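Local coordinates for protein ATP-dependent DNA helicase PIF1 (PDB 7OTJ) that probably couples ATP hydrolysis to 5'-3' translocation along single-stranded DNA, unwinding duplexes and G-quadruplexes to maintain nuclear and mitochondrial genomes, at residues S449-I452 and H453-Q456. Sequence-based numbering, arbitrary orientation.
With nucleotides of chain C.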
ATOM      1  N   SER A 449       5.521 -13.870  -1.786  1.00 62.60           N
ATOM      2  CA  SER A 449       6.478 -12.963  -1.165  1.00 61.03           C
ATOM      3  C   SER A 449       6.064 -11.506  -1.383  1.00 61.87           C
ATOM      4  O   SER A 449       5.256 -11.180  -2.254  1.00 54.03           O
ATOM      5  CB  SER A 449       7.883 -13.216  -1.730  1.00 53.27           C
ATOM      6  OG  SER A 449       8.836 -12.339  -1.162  1.00 57.89           O
ATOM      7  N   LEU A 450       6.665 -10.603  -0.617  1.00 55.44           N
ATOM      8  CA  LEU A 450       6.227  -9.215  -0.664  1.00 46.48           C
ATOM      9  C   LEU A 450       7.308  -8.334  -0.064  1.00 50.78           C
ATOM     10  O   LEU A 450       7.984  -8.738   0.886  1.00 55.56           O
ATOM     11  CB  LEU A 450       4.904  -9.033   0.094  1.00 54.50           C
ATOM     12  CG  LEU A 450       4.261  -7.648   0.113  1.00 53.98           C
ATOM     13  CD1 LEU A 450       3.733  -7.282  -1.269  1.00 59.16           C
ATOM     14  CD2 LEU A 450       3.153  -7.599   1.152  1.00 45.20           C
ATOM     15  N   SER A 451       7.488  -7.144  -0.637  1.00 46.11           N
ATOM     16  CA  SER A 451       8.476  -6.223  -0.102  1.00 40.92           C
ATOM     17  C   SER A 451       8.004  -5.667   1.237  1.00 46.93           C
ATOM     18  O   SER A 451       6.804  -5.492   1.474  1.00 46.41           O
ATOM     19  CB  SER A 451       8.748  -5.081  -1.085  1.00 49.26           C
ATOM     20  OG  SER A 451       7.635  -4.210  -1.214  1.00 51.50           O
ATOM     21  N   ILE A 452       8.965  -5.409   2.128  1.00 44.26           N
ATOM     22  CA  ILE A 452       8.632  -4.807   3.415  1.00 44.21           C
ATOM     23  C   ILE A 452       7.914  -3.482   3.206  1.00 43.70           C
ATOM     24  O   ILE A 452       6.987  -3.141   3.951  1.00 44.00           O
ATOM     25  CB  ILE A 452       9.895  -4.646   4.279  1.00 40.22           C
ATOM     26  CG1 ILE A 452      10.459  -6.026   4.635  1.00 49.29           C
ATOM     27  CG2 ILE A 452       9.587  -3.852   5.542  1.00 39.97           C
ATOM     28  CD1 ILE A 452      11.790  -5.990   5.330  1.00 41.75           C
ATOM     29  N   HIS A 453       8.322  -2.721   2.181  1.00 43.72           N
ATOM     30  CA  HIS A 453       7.672  -1.447   1.890  1.00 42.54           C
ATOM     31  C   HIS A 453       6.180  -1.635   1.657  1.00 43.74           C
ATOM     32  O   HIS A 453       5.353  -0.971   2.293  1.00 46.48           O
ATOM     33  CB  HIS A 453       8.328  -0.791   0.674  1.00 44.99           C
ATOM     34  CG  HIS A 453       9.463   0.120   1.018  1.00 44.74           C
ATOM     35  ND1 HIS A 453      10.724  -0.344   1.336  1.00 51.37           N
ATOM     36  CD2 HIS A 453       9.525   1.470   1.101  1.00 39.39           C
ATOM     37  CE1 HIS A 453      11.514   0.683   1.597  1.00 50.90           C
ATOM     38  NE2 HIS A 453      10.810   1.794   1.462  1.00 49.30           N
ATOM     39  N   LYS A 454       5.816  -2.594   0.805  1.00 47.28           N
ATOM     40  CA  LYS A 454       4.414  -2.815   0.486  1.00 45.70           C
ATOM     41  C   LYS A 454       3.675  -3.547   1.597  1.00 45.12           C
ATOM     42  O   LYS A 454       2.441  -3.546   1.607  1.00 51.36           O
ATOM     43  CB  LYS A 454       4.284  -3.590  -0.834  1.00 48.02           C
ATOM     44  CG  LYS A 454       4.653  -2.775  -2.082  1.00 56.09           C
ATOM     45  CD  LYS A 454       4.536  -3.584  -3.379  1.00 61.45           C
ATOM     46  CE  LYS A 454       3.172  -4.264  -3.508  1.00 78.27           C
ATOM     47  NZ  LYS A 454       3.066  -5.190  -4.678  1.00 74.53           N
ATOM     48  N   SER A 455       4.390  -4.160   2.540  1.00 49.20           N
ATOM     49  CA  SER A 455       3.708  -4.744   3.688  1.00 47.89           C
ATOM     50  C   SER A 455       3.241  -3.696   4.683  1.00 44.02           C
ATOM     51  O   SER A 455       2.323  -3.975   5.461  1.00 46.20           O
ATOM     52  CB  SER A 455       4.617  -5.736   4.418  1.00 43.36           C
ATOM     53  OG  SER A 455       5.671  -5.060   5.088  1.00 44.29           O
ATOM     54  N   GLN A 456       3.839  -2.504   4.675  1.00 41.46           N
ATOM     55  CA  GLN A 456       3.508  -1.505   5.681  1.00 43.44           C
ATOM     56  C   GLN A 456       2.023  -1.165   5.618  1.00 47.56           C
ATOM     57  O   GLN A 456       1.527  -0.677   4.596  1.00 43.24           O
ATOM     58  CB  GLN A 456       4.367  -0.256   5.503  1.00 39.03           C
ATOM     59  CG  GLN A 456       4.142   0.775   6.600  1.00 38.80           C
ATOM     60  CD  GLN A 456       5.166   1.893   6.581  1.00 39.00           C
ATOM     61  OE1 GLN A 456       6.363   1.654   6.453  1.00 46.80           O
ATOM     62  NE2 GLN A 456       4.696   3.124   6.719  1.00 45.46           N
TER
ATOM     63  P    DT C   2      14.827  -2.254  -4.702  1.00 59.82           P
ATOM     64  OP1  DT C   2      15.063  -3.684  -4.403  1.00 71.41           O
ATOM     65  OP2  DT C   2      14.938  -1.749  -6.090  1.00 68.46           O
ATOM     66  O5'  DT C   2      13.383  -1.878  -4.128  1.00 60.58           O
ATOM     67  C5'  DT C   2      12.963  -2.387  -2.864  1.00 60.57           C
ATOM     68  C4'  DT C   2      12.215  -1.332  -2.068  1.00 51.42           C
ATOM     69  O4'  DT C   2      13.151  -0.345  -1.597  1.00 59.91           O
ATOM     70  C3'  DT C   2      11.147  -0.588  -2.854  1.00 51.83           C
ATOM     71  O3'  DT C   2       9.889  -1.174  -2.587  1.00 49.80           O
ATOM     72  C2'  DT C   2      11.215   0.851  -2.329  1.00 52.62           C
ATOM     73  C1'  DT C   2      12.613   0.962  -1.719  1.00 61.82           C
ATOM     74  N1   DT C   2      13.571   1.792  -2.519  1.00 52.67           N
ATOM     75  C2   DT C   2      14.325   2.751  -1.879  1.00 61.84           C
ATOM     76  O2   DT C   2      14.235   2.983  -0.684  1.00 63.43           O
ATOM     77  N3   DT C   2      15.181   3.446  -2.693  1.00 54.52           N
ATOM     78  C4   DT C   2      15.366   3.271  -4.051  1.00 56.24           C
ATOM     79  O4   DT C   2      16.163   3.947  -4.695  1.00 61.04           O
ATOM     80  C5   DT C   2      14.556   2.240  -4.657  1.00 56.10           C
ATOM     81  C7   DT C   2      14.671   1.959  -6.127  1.00 61.11           C
ATOM     82  C6   DT C   2      13.710   1.556  -3.871  1.00 54.35           C
ATOM     83  P    DT C   3       8.836  -1.409  -3.773  1.00 55.63           P
ATOM     84  OP1  DT C   3       7.936  -2.514  -3.359  1.00 49.90           O
ATOM     85  OP2  DT C   3       9.604  -1.513  -5.036  1.00 56.61           O
ATOM     86  O5'  DT C   3       8.002  -0.038  -3.817  1.00 57.84           O
ATOM     87  C5'  DT C   3       7.277   0.380  -2.667  1.00 53.60           C
ATOM     88  C4'  DT C   3       6.875   1.850  -2.747  1.00 54.41           C
ATOM     89  O4'  DT C   3       8.052   2.682  -2.748  1.00 62.65           O
ATOM     90  C3'  DT C   3       6.102   2.252  -3.987  1.00 54.98           C
ATOM     91  O3'  DT C   3       4.718   2.046  -3.771  1.00 47.27           O
ATOM     92  C2'  DT C   3       6.423   3.742  -4.122  1.00 56.62           C
ATOM     93  C1'  DT C   3       7.824   3.848  -3.523  1.00 64.12           C
ATOM     94  N1   DT C   3       8.911   3.949  -4.531  1.00 67.80           N
ATOM     95  C2   DT C   3       9.348   5.189  -4.928  1.00 66.92           C
ATOM     96  O2   DT C   3       8.874   6.226  -4.508  1.00 60.18           O
ATOM     97  N3   DT C   3      10.367   5.168  -5.848  1.00 67.37           N
ATOM     98  C4   DT C   3      10.983   4.046  -6.389  1.00 68.84           C
ATOM     99  O4   DT C   3      11.892   4.120  -7.213  1.00 69.44           O
ATOM    100  C5   DT C   3      10.475   2.778  -5.921  1.00 73.19           C
ATOM    101  C7   DT C   3      11.057   1.491  -6.435  1.00 65.44           C
ATOM    102  C6   DT C   3       9.481   2.793  -5.023  1.00 72.19           C
TER
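The H453 imidazole turns one face to the deoxyribose of DT2 of chain C, whose C2' sits 3.7 Å above the plane over the ring centre; C5' of DT3 of chain C and the carbonyl carbon of I452 approach obliquely. Sugar atoms such as C1' and C2' come closer to the ring than the base does. Two residues earlier, S451 joins the DNA to the helix: its OG, held between backbone N and carbonyl carbon (chi1 69°), donates to OP1 of DT3 at 2.8 Å and accepts from K454 N at 3.2 Å, the N-cap bond. K454 CG packs 3.5 Å from the same OP1, while its aliphatic chain crosses that of L450 at about a right angle, with L450 CD1 3.8 Å from K454 CB. Within the same turn, S455 N donates to S451 O (3.0 Å). The I452 carbonyl oxygen accepts from S455 OG (2.6 Å), tilted 24° from the carbonyl plane, with weak bonds from S455 N and Q456 N. Q456 bonds to E108 and S110 through NE2 and to L148 N through OE1, near the tetrafluoroaluminate, a placement consistent with communication between DNA and ATPase site. The sequence is consistent with helicase motif V of the second RecA-like domain. Strand 449-451 pairs in parallel with strand 234-237 at its sheet's edge, and I452 packs against L236 there and against helix 475-481.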